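Probable transcriptional regulator (Pseudomonas aeruginosa, PDB 2FBI) probably binds DNA as a dimer to control transcription, as a regulator of the MarR family with a winged helix-turn-helix fold. Local coordinates at residues 42-53 and 93-104. Residues are numbered along the deposited sequence; the frame is centred on the assembly and turned at random.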
ATOM      1  N   ILE A  42       4.350   7.379  13.615  1.00 22.87           N
ATOM      2  CA  ILE A  42       5.483   8.086  14.241  1.00 23.89           C
ATOM      3  C   ILE A  42       6.148   9.048  13.244  1.00 23.72           C
ATOM      4  O   ILE A  42       6.375  10.215  13.563  1.00 22.43           O
ATOM      5  CB  ILE A  42       6.524   7.046  14.789  1.00 23.81           C
ATOM      6  CG1 ILE A  42       5.922   6.309  15.978  1.00 21.74           C
ATOM      7  CG2 ILE A  42       7.834   7.769  15.172  1.00 22.19           C
ATOM      8  CD1 ILE A  42       6.662   5.035  16.401  1.00 24.35           C
ATOM      9  N   ARG A  43       6.415   8.561  12.033  1.00 23.70           N
ATOM     10  CA  ARG A  43       7.016   9.389  10.988  1.00 26.24           C
ATOM     11  C   ARG A  43       6.213  10.658  10.681  1.00 25.46           C
ATOM     12  O   ARG A  43       6.791  11.729  10.495  1.00 24.00           O
ATOM     13  CB  ARG A  43       7.148   8.613   9.677  1.00 26.29           C
ATOM     14  CG  ARG A  43       8.282   7.592   9.630  1.00 28.60           C
ATOM     15  CD  ARG A  43       9.549   8.330   9.399  1.00 27.01           C
ATOM     16  NE  ARG A  43      10.085   8.126   8.068  1.00 27.20           N
ATOM     17  CZ  ARG A  43      10.817   9.022   7.405  1.00 32.00           C
ATOM     18  NH1 ARG A  43      11.293   8.705   6.235  1.00 26.95           N
ATOM     19  NH2 ARG A  43      11.040  10.243   7.893  1.00 31.34           N
ATOM     20  N   ILE A  44       4.887  10.531  10.569  1.00 25.04           N
ATOM     21  CA  ILE A  44       4.035  11.729  10.254  1.00 23.93           C
ATOM     22  C   ILE A  44       3.963  12.674  11.420  1.00 22.33           C
ATOM     23  O   ILE A  44       4.016  13.870  11.282  1.00 21.45           O
ATOM     24  CB  ILE A  44       2.584  11.291   9.837  1.00 25.18           C
ATOM     25  CG1 ILE A  44       2.635  10.688   8.431  1.00 28.96           C
ATOM     26  CG2 ILE A  44       1.596  12.497   9.868  1.00 24.33           C
ATOM     27  CD1 ILE A  44       1.741   9.530   8.307  1.00 34.35           C
ATOM     28  N   LEU A  45       3.793  12.136  12.600  1.00 21.51           N
ATOM     29  CA  LEU A  45       3.737  12.984  13.772  1.00 21.01           C
ATOM     30  C   LEU A  45       5.113  13.697  14.060  1.00 21.29           C
ATOM     31  O   LEU A  45       5.169  14.841  14.523  1.00 20.58           O
ATOM     32  CB  LEU A  45       3.293  12.117  14.944  1.00 21.18           C
ATOM     33  CG  LEU A  45       1.822  11.653  15.021  1.00 22.05           C
ATOM     34  CD1 LEU A  45       1.607  10.773  16.262  1.00 17.22           C
ATOM     35  CD2 LEU A  45       0.822  12.902  15.035  1.00 19.40           C
ATOM     36  N   ARG A  46       6.204  13.024  13.737  1.00 21.47           N
ATOM     37  CA  ARG A  46       7.540  13.647  13.790  1.00 22.59           C
ATOM     38  C   ARG A  46       7.650  14.832  12.840  1.00 25.03           C
ATOM     39  O   ARG A  46       7.892  15.957  13.254  1.00 26.24           O
ATOM     40  CB  ARG A  46       8.598  12.590  13.455  1.00 21.89           C
ATOM     41  CG  ARG A  46      10.052  13.101  13.394  1.00 21.36           C
ATOM     42  CD  ARG A  46      10.599  13.715  14.704  1.00 18.88           C
ATOM     43  NE  ARG A  46      12.044  14.031  14.457  1.00 20.18           N
ATOM     44  CZ  ARG A  46      12.977  14.152  15.401  1.00 21.34           C
ATOM     45  NH1 ARG A  46      14.219  14.442  15.039  1.00 20.85           N
ATOM     46  NH2 ARG A  46      12.681  14.015  16.694  1.00 18.57           N
ATOM     47  N   GLN A  47       7.410  14.575  11.562  1.00 26.24           N
ATOM     48  CA  GLN A  47       7.560  15.558  10.527  1.00 28.48           C
ATOM     49  C   GLN A  47       6.530  16.685  10.572  1.00 27.47           C
ATOM     50  O   GLN A  47       6.886  17.843  10.351  1.00 27.54           O
ATOM     51  CB  GLN A  47       7.593  14.846   9.158  1.00 28.26           C
ATOM     52  CG  GLN A  47       7.915  15.724   7.908  1.00 34.34           C
ATOM     53  CD  GLN A  47       9.200  16.556   8.007  1.00 40.58           C
ATOM     54  OE1 GLN A  47      10.194  16.164   8.665  1.00 43.41           O
ATOM     55  NE2 GLN A  47       9.176  17.734   7.369  1.00 37.71           N
ATOM     56  N   GLN A  48       5.277  16.355  10.881  1.00 27.96           N
ATOM     57  CA  GLN A  48       4.170  17.304  10.770  1.00 28.04           C
ATOM     58  C   GLN A  48       3.745  17.881  12.104  1.00 28.00           C
ATOM     59  O   GLN A  48       2.974  18.854  12.126  1.00 27.85           O
ATOM     60  CB  GLN A  48       2.971  16.699   9.969  1.00 28.61           C
ATOM     61  CG  GLN A  48       3.365  16.483   8.516  1.00 35.17           C
ATOM     62  CD  GLN A  48       2.203  16.217   7.609  1.00 42.33           C
ATOM     63  OE1 GLN A  48       1.231  16.974   7.599  1.00 44.91           O
ATOM     64  NE2 GLN A  48       2.280  15.111   6.835  1.00 45.04           N
ATOM     65  N   GLY A  49       4.227  17.299  13.219  1.00 26.77           N
ATOM     66  CA  GLY A  49       3.799  17.746  14.573  1.00 26.83           C
ATOM     67  C   GLY A  49       2.431  17.217  15.010  1.00 26.38           C
ATOM     68  O   GLY A  49       1.932  16.283  14.388  1.00 27.35           O
ATOM     69  N   GLU A  50       1.802  17.843  16.010  1.00 25.46           N
ATOM     70  CA  GLU A  50       0.489  17.391  16.515  1.00 27.90           C
ATOM     71  C   GLU A  50      -0.572  17.367  15.366  1.00 28.28           C
ATOM     72  O   GLU A  50      -0.526  18.173  14.466  1.00 27.41           O
ATOM     73  CB  GLU A  50       0.004  18.246  17.674  1.00 26.43           C
ATOM     74  CG  GLU A  50      -0.294  19.648  17.236  1.00 29.79           C
ATOM     75  CD  GLU A  50      -0.225  20.653  18.363  1.00 34.54           C
ATOM     76  OE1 GLU A  50       0.380  20.386  19.443  1.00 34.91           O
ATOM     77  OE2 GLU A  50      -0.814  21.718  18.163  1.00 39.31           O
ATOM     78  N   MET A  51      -1.478  16.391  15.382  1.00 29.88           N
ATOM     79  CA  MET A  51      -2.349  16.201  14.207  1.00 30.04           C
ATOM     80  C   MET A  51      -3.687  15.686  14.700  1.00 29.30           C
ATOM     81  O   MET A  51      -3.763  14.851  15.585  1.00 27.13           O
ATOM     82  CB  MET A  51      -1.662  15.237  13.195  1.00 29.02           C
ATOM     83  CG  MET A  51      -2.473  14.883  11.949  1.00 32.80           C
ATOM     84  SD  MET A  51      -1.567  14.519  10.437  1.00 33.78           S
ATOM     85  CE  MET A  51      -0.319  15.816  10.387  1.00 30.16           C
ATOM     86  N   GLU A  52      -4.761  16.193  14.106  1.00 29.95           N
ATOM     87  CA  GLU A  52      -6.094  15.654  14.381  1.00 28.17           C
ATOM     88  C   GLU A  52      -6.159  14.192  13.868  1.00 27.65           C
ATOM     89  O   GLU A  52      -5.583  13.839  12.826  1.00 26.80           O
ATOM     90  CB  GLU A  52      -7.143  16.632  13.776  1.00 29.02           C
ATOM     91  CG  GLU A  52      -8.593  16.263  13.999  1.00 27.66           C
ATOM     92  CD  GLU A  52      -9.049  15.124  13.089  1.00 28.53           C
ATOM     93  OE1 GLU A  52      -8.614  15.099  11.930  1.00 28.58           O
ATOM     94  OE2 GLU A  52      -9.867  14.286  13.525  1.00 32.07           O
ATOM     95  N   SER A  53      -6.846  13.335  14.613  1.00 28.04           N
ATOM     96  CA  SER A  53      -6.715  11.901  14.451  1.00 29.08           C
ATOM     97  C   SER A  53      -7.253  11.315  13.155  1.00 29.07           C
ATOM     98  O   SER A  53      -6.680  10.339  12.681  1.00 29.56           O
ATOM     99  CB  SER A  53      -7.291  11.166  15.646  1.00 29.18           C
ATOM    100  OG  SER A  53      -8.686  11.384  15.683  1.00 34.88           O
ATOM    101  N   TYR A  93      -6.693  15.406  18.976  1.00 33.73           N
ATOM    102  CA  TYR A  93      -5.312  15.569  18.514  1.00 33.99           C
ATOM    103  C   TYR A  93      -4.308  14.591  19.090  1.00 32.69           C
ATOM    104  O   TYR A  93      -4.388  14.128  20.237  1.00 33.18           O
ATOM    105  CB  TYR A  93      -4.822  16.993  18.784  1.00 34.33           C
ATOM    106  CG  TYR A  93      -5.404  17.919  17.785  1.00 36.54           C
ATOM    107  CD1 TYR A  93      -6.789  18.173  17.768  1.00 38.11           C
ATOM    108  CD2 TYR A  93      -4.603  18.514  16.834  1.00 35.26           C
ATOM    109  CE1 TYR A  93      -7.330  19.019  16.825  1.00 38.55           C
ATOM    110  CE2 TYR A  93      -5.138  19.378  15.910  1.00 36.22           C
ATOM    111  CZ  TYR A  93      -6.489  19.613  15.908  1.00 36.20           C
ATOM    112  OH  TYR A  93      -7.006  20.432  14.945  1.00 40.66           O
ATOM    113  N   VAL A  94      -3.333  14.291  18.264  1.00 31.15           N
ATOM    114  CA  VAL A  94      -2.335  13.322  18.640  1.00 30.54           C
ATOM    115  C   VAL A  94      -0.933  13.964  18.477  1.00 30.16           C
ATOM    116  O   VAL A  94      -0.666  14.676  17.520  1.00 28.86           O
ATOM    117  CB  VAL A  94      -2.424  12.001  17.796  1.00 30.16           C
ATOM    118  CG1 VAL A  94      -1.560  10.966  18.393  1.00 26.11           C
ATOM    119  CG2 VAL A  94      -3.876  11.441  17.690  1.00 29.52           C
ATOM    120  N   ASN A  95      -0.044  13.661  19.413  1.00 30.89           N
ATOM    121  CA  ASN A  95       1.376  14.023  19.232  1.00 31.29           C
ATOM    122  C   ASN A  95       2.375  13.013  19.824  1.00 29.81           C
ATOM    123  O   ASN A  95       2.038  12.170  20.672  1.00 30.34           O
ATOM    124  CB  ASN A  95       1.640  15.475  19.703  1.00 30.09           C
ATOM    125  CG  ASN A  95       1.493  15.638  21.190  1.00 33.07           C
ATOM    126  OD1 ASN A  95       0.423  15.974  21.687  1.00 32.35           O
ATOM    127  ND2 ASN A  95       2.591  15.423  21.926  1.00 34.57           N
ATOM    128  N   LEU A  96       3.600  13.054  19.332  1.00 29.40           N
ATOM    129  CA  LEU A  96       4.638  12.190  19.948  1.00 27.60           C
ATOM    130  C   LEU A  96       4.948  12.676  21.357  1.00 26.38           C
ATOM    131  O   LEU A  96       4.914  13.872  21.636  1.00 25.96           O
ATOM    132  CB  LEU A  96       5.896  12.175  19.095  1.00 26.26           C
ATOM    133  CG  LEU A  96       5.753  11.446  17.775  1.00 24.56           C
ATOM    134  CD1 LEU A  96       6.938  11.870  16.911  1.00 22.00           C
ATOM    135  CD2 LEU A  96       5.670   9.922  17.995  1.00 24.77           C
ATOM    136  N   THR A  97       5.190  11.747  22.265  1.00 27.40           N
ATOM    137  CA  THR A  97       5.703  12.120  23.594  1.00 26.91           C
ATOM    138  C   THR A  97       7.252  12.289  23.494  1.00 28.38           C
ATOM    139  O   THR A  97       7.853  11.946  22.453  1.00 28.03           O
ATOM    140  CB  THR A  97       5.463  11.008  24.582  1.00 26.12           C
ATOM    141  OG1 THR A  97       6.048   9.840  24.048  1.00 26.06           O
ATOM    142  CG2 THR A  97       3.868  10.711  24.790  1.00 27.93           C
ATOM    143  N   GLU A  98       7.900  12.755  24.579  1.00 28.33           N
ATOM    144  CA  GLU A  98       9.399  12.848  24.587  1.00 29.34           C
ATOM    145  C   GLU A  98       9.956  11.468  24.349  1.00 28.89           C
ATOM    146  O   GLU A  98      10.921  11.293  23.607  1.00 29.33           O
ATOM    147  CB  GLU A  98       9.954  13.444  25.895  1.00 28.06           C
ATOM    148  CG  GLU A  98       9.448  14.881  26.133  1.00 25.96           C
ATOM    149  CD  GLU A  98       9.796  15.411  27.567  1.00 32.61           C
ATOM    150  OE1 GLU A  98      10.776  14.922  28.163  1.00 35.90           O
ATOM    151  OE2 GLU A  98       9.120  16.341  28.081  1.00 37.40           O
ATOM    152  N   LYS A  99       9.318  10.475  24.932  1.00 28.05           N
ATOM    153  CA  LYS A  99       9.756   9.138  24.686  1.00 30.34           C
ATOM    154  C   LYS A  99       9.609   8.697  23.204  1.00 30.39           C
ATOM    155  O   LYS A  99      10.495   8.023  22.624  1.00 30.51           O
ATOM    156  CB  LYS A  99       9.034   8.199  25.662  1.00 30.51           C
ATOM    157  CG  LYS A  99       9.416   6.745  25.458  1.00 33.26           C
ATOM    158  CD  LYS A  99       8.480   5.831  26.271  1.00 39.38           C
ATOM    159  CE  LYS A  99       8.660   4.367  25.861  1.00 39.78           C
ATOM    160  NZ  LYS A  99       8.026   3.483  26.929  1.00 42.69           N
ATOM    161  N   GLY A 100       8.503   9.102  22.565  1.00 30.74           N
ATOM    162  CA  GLY A 100       8.310   8.781  21.143  1.00 28.06           C
ATOM    163  C   GLY A 100       9.292   9.511  20.256  1.00 26.90           C
ATOM    164  O   GLY A 100       9.775   8.956  19.306  1.00 25.54           O
ATOM    165  N   GLN A 101       9.601  10.762  20.595  1.00 27.92           N
ATOM    166  CA  GLN A 101      10.595  11.536  19.823  1.00 28.09           C
ATOM    167  C   GLN A 101      11.987  10.906  19.893  1.00 28.20           C
ATOM    168  O   GLN A 101      12.705  10.852  18.901  1.00 28.48           O
ATOM    169  CB  GLN A 101      10.642  12.967  20.338  1.00 28.82           C
ATOM    170  CG  GLN A 101       9.346  13.789  20.096  1.00 27.17           C
ATOM    171  CD  GLN A 101       9.220  14.264  18.653  1.00 23.94           C
ATOM    172  OE1 GLN A 101       9.984  13.849  17.800  1.00 26.42           O
ATOM    173  NE2 GLN A 101       8.255  15.122  18.384  1.00 24.43           N
ATOM    174  N   GLN A 102      12.331  10.351  21.056  1.00 28.68           N
ATOM    175  CA  GLN A 102      13.661   9.733  21.255  1.00 28.69           C
ATOM    176  C   GLN A 102      13.696   8.373  20.588  1.00 28.42           C
ATOM    177  O   GLN A 102      14.718   7.943  20.086  1.00 29.07           O
ATOM    178  CB  GLN A 102      13.989   9.602  22.757  1.00 27.99           C
ATOM    179  CG  GLN A 102      15.444   9.125  23.042  1.00 29.28           C
ATOM    180  CD  GLN A 102      16.519  10.070  22.496  1.00 27.39           C
ATOM    181  OE1 GLN A 102      16.348  11.279  22.403  1.00 26.70           O
ATOM    182  NE2 GLN A 102      17.650   9.506  22.177  1.00 29.49           N
ATOM    183  N   CYS A 103      12.557   7.687  20.593  0.50 29.13           N
ATOM    184  CA  CYS A 103      12.320   6.507  19.763  0.60 28.81           C
ATOM    185  C   CYS A 103      12.592   6.818  18.290  0.60 28.63           C
ATOM    186  O   CYS A 103      13.408   6.161  17.634  0.60 28.93           O
ATOM    187  CB  CYS A 103      10.850   6.063  19.961  0.60 29.49           C
ATOM    188  SG  CYS A 103      10.476   4.573  19.159  0.60 31.11           S
ATOM    189  N   PHE A 104      11.922   7.842  17.763  1.00 28.33           N
ATOM    190  CA  PHE A 104      12.200   8.229  16.380  1.00 27.71           C
ATOM    191  C   PHE A 104      13.739   8.444  16.173  1.00 27.38           C
ATOM    192  O   PHE A 104      14.350   7.879  15.261  1.00 27.03           O
ATOM    193  CB  PHE A 104      11.449   9.493  15.931  1.00 26.77           C
ATOM    194  CG  PHE A 104      11.884   9.947  14.561  1.00 28.28           C
ATOM    195  CD1 PHE A 104      11.248   9.437  13.402  1.00 26.58           C
ATOM    196  CD2 PHE A 104      12.975  10.819  14.410  1.00 24.44           C
ATOM    197  CE1 PHE A 104      11.694   9.826  12.103  1.00 30.65           C
ATOM    198  CE2 PHE A 104      13.435  11.227  13.123  1.00 23.89           C
ATOM    199  CZ  PHE A 104      12.795  10.722  11.961  1.00 28.82           C
TER
HETATM  200  O   HOH W   1       4.257  15.076  17.250  1.00 25.69           O
HETATM  201  O   HOH W   2       7.444  16.584  15.966  1.00 24.54           O
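R46 packs over one face of F104 in the winged helix-turn-helix domain of this MarR-family protein, where helix 36-48 meets the last wing strand, 91-96, and the long helix 98-122 that follows it. The R46 CG methylene sits over the middle of the F104 ring, 3.6 Å from its centroid, a CH-pi contact. With CG anti to the backbone N (chi1 177°) and a bend at chi2, the rest of the arginine runs on over the rim of the same ring face, the guanidinium tilted 28° from the ring plane. Q101 fixes its far end: R46 NH2 donates almost straight to Q101 OE1 (2.9 Å), which lies in the guanidinium plane. At the ring edge R43 CD comes within 3.8 Å of F104 CE1, while R43 NH1 donates to the backbone O of R7 of the second subunit. Next along, L96 drops onto the helix, its CG 3.8 Å from L45 CB and its CD1 against the backbone of R46; L45 CD1 in turn meets V94 CG1. Beyond the helix the chain turns at G49, which has positive phi, and M51 pairs antiparallel with V94 through two backbone hydrogen bonds, adding short strand 51-52 to the edge of the wing sheet. E52 CB packs over one face of Y93. Between helix and strand, water 1 donates to L45 O (2.9 Å) and accepts from L96 N (3.0 Å).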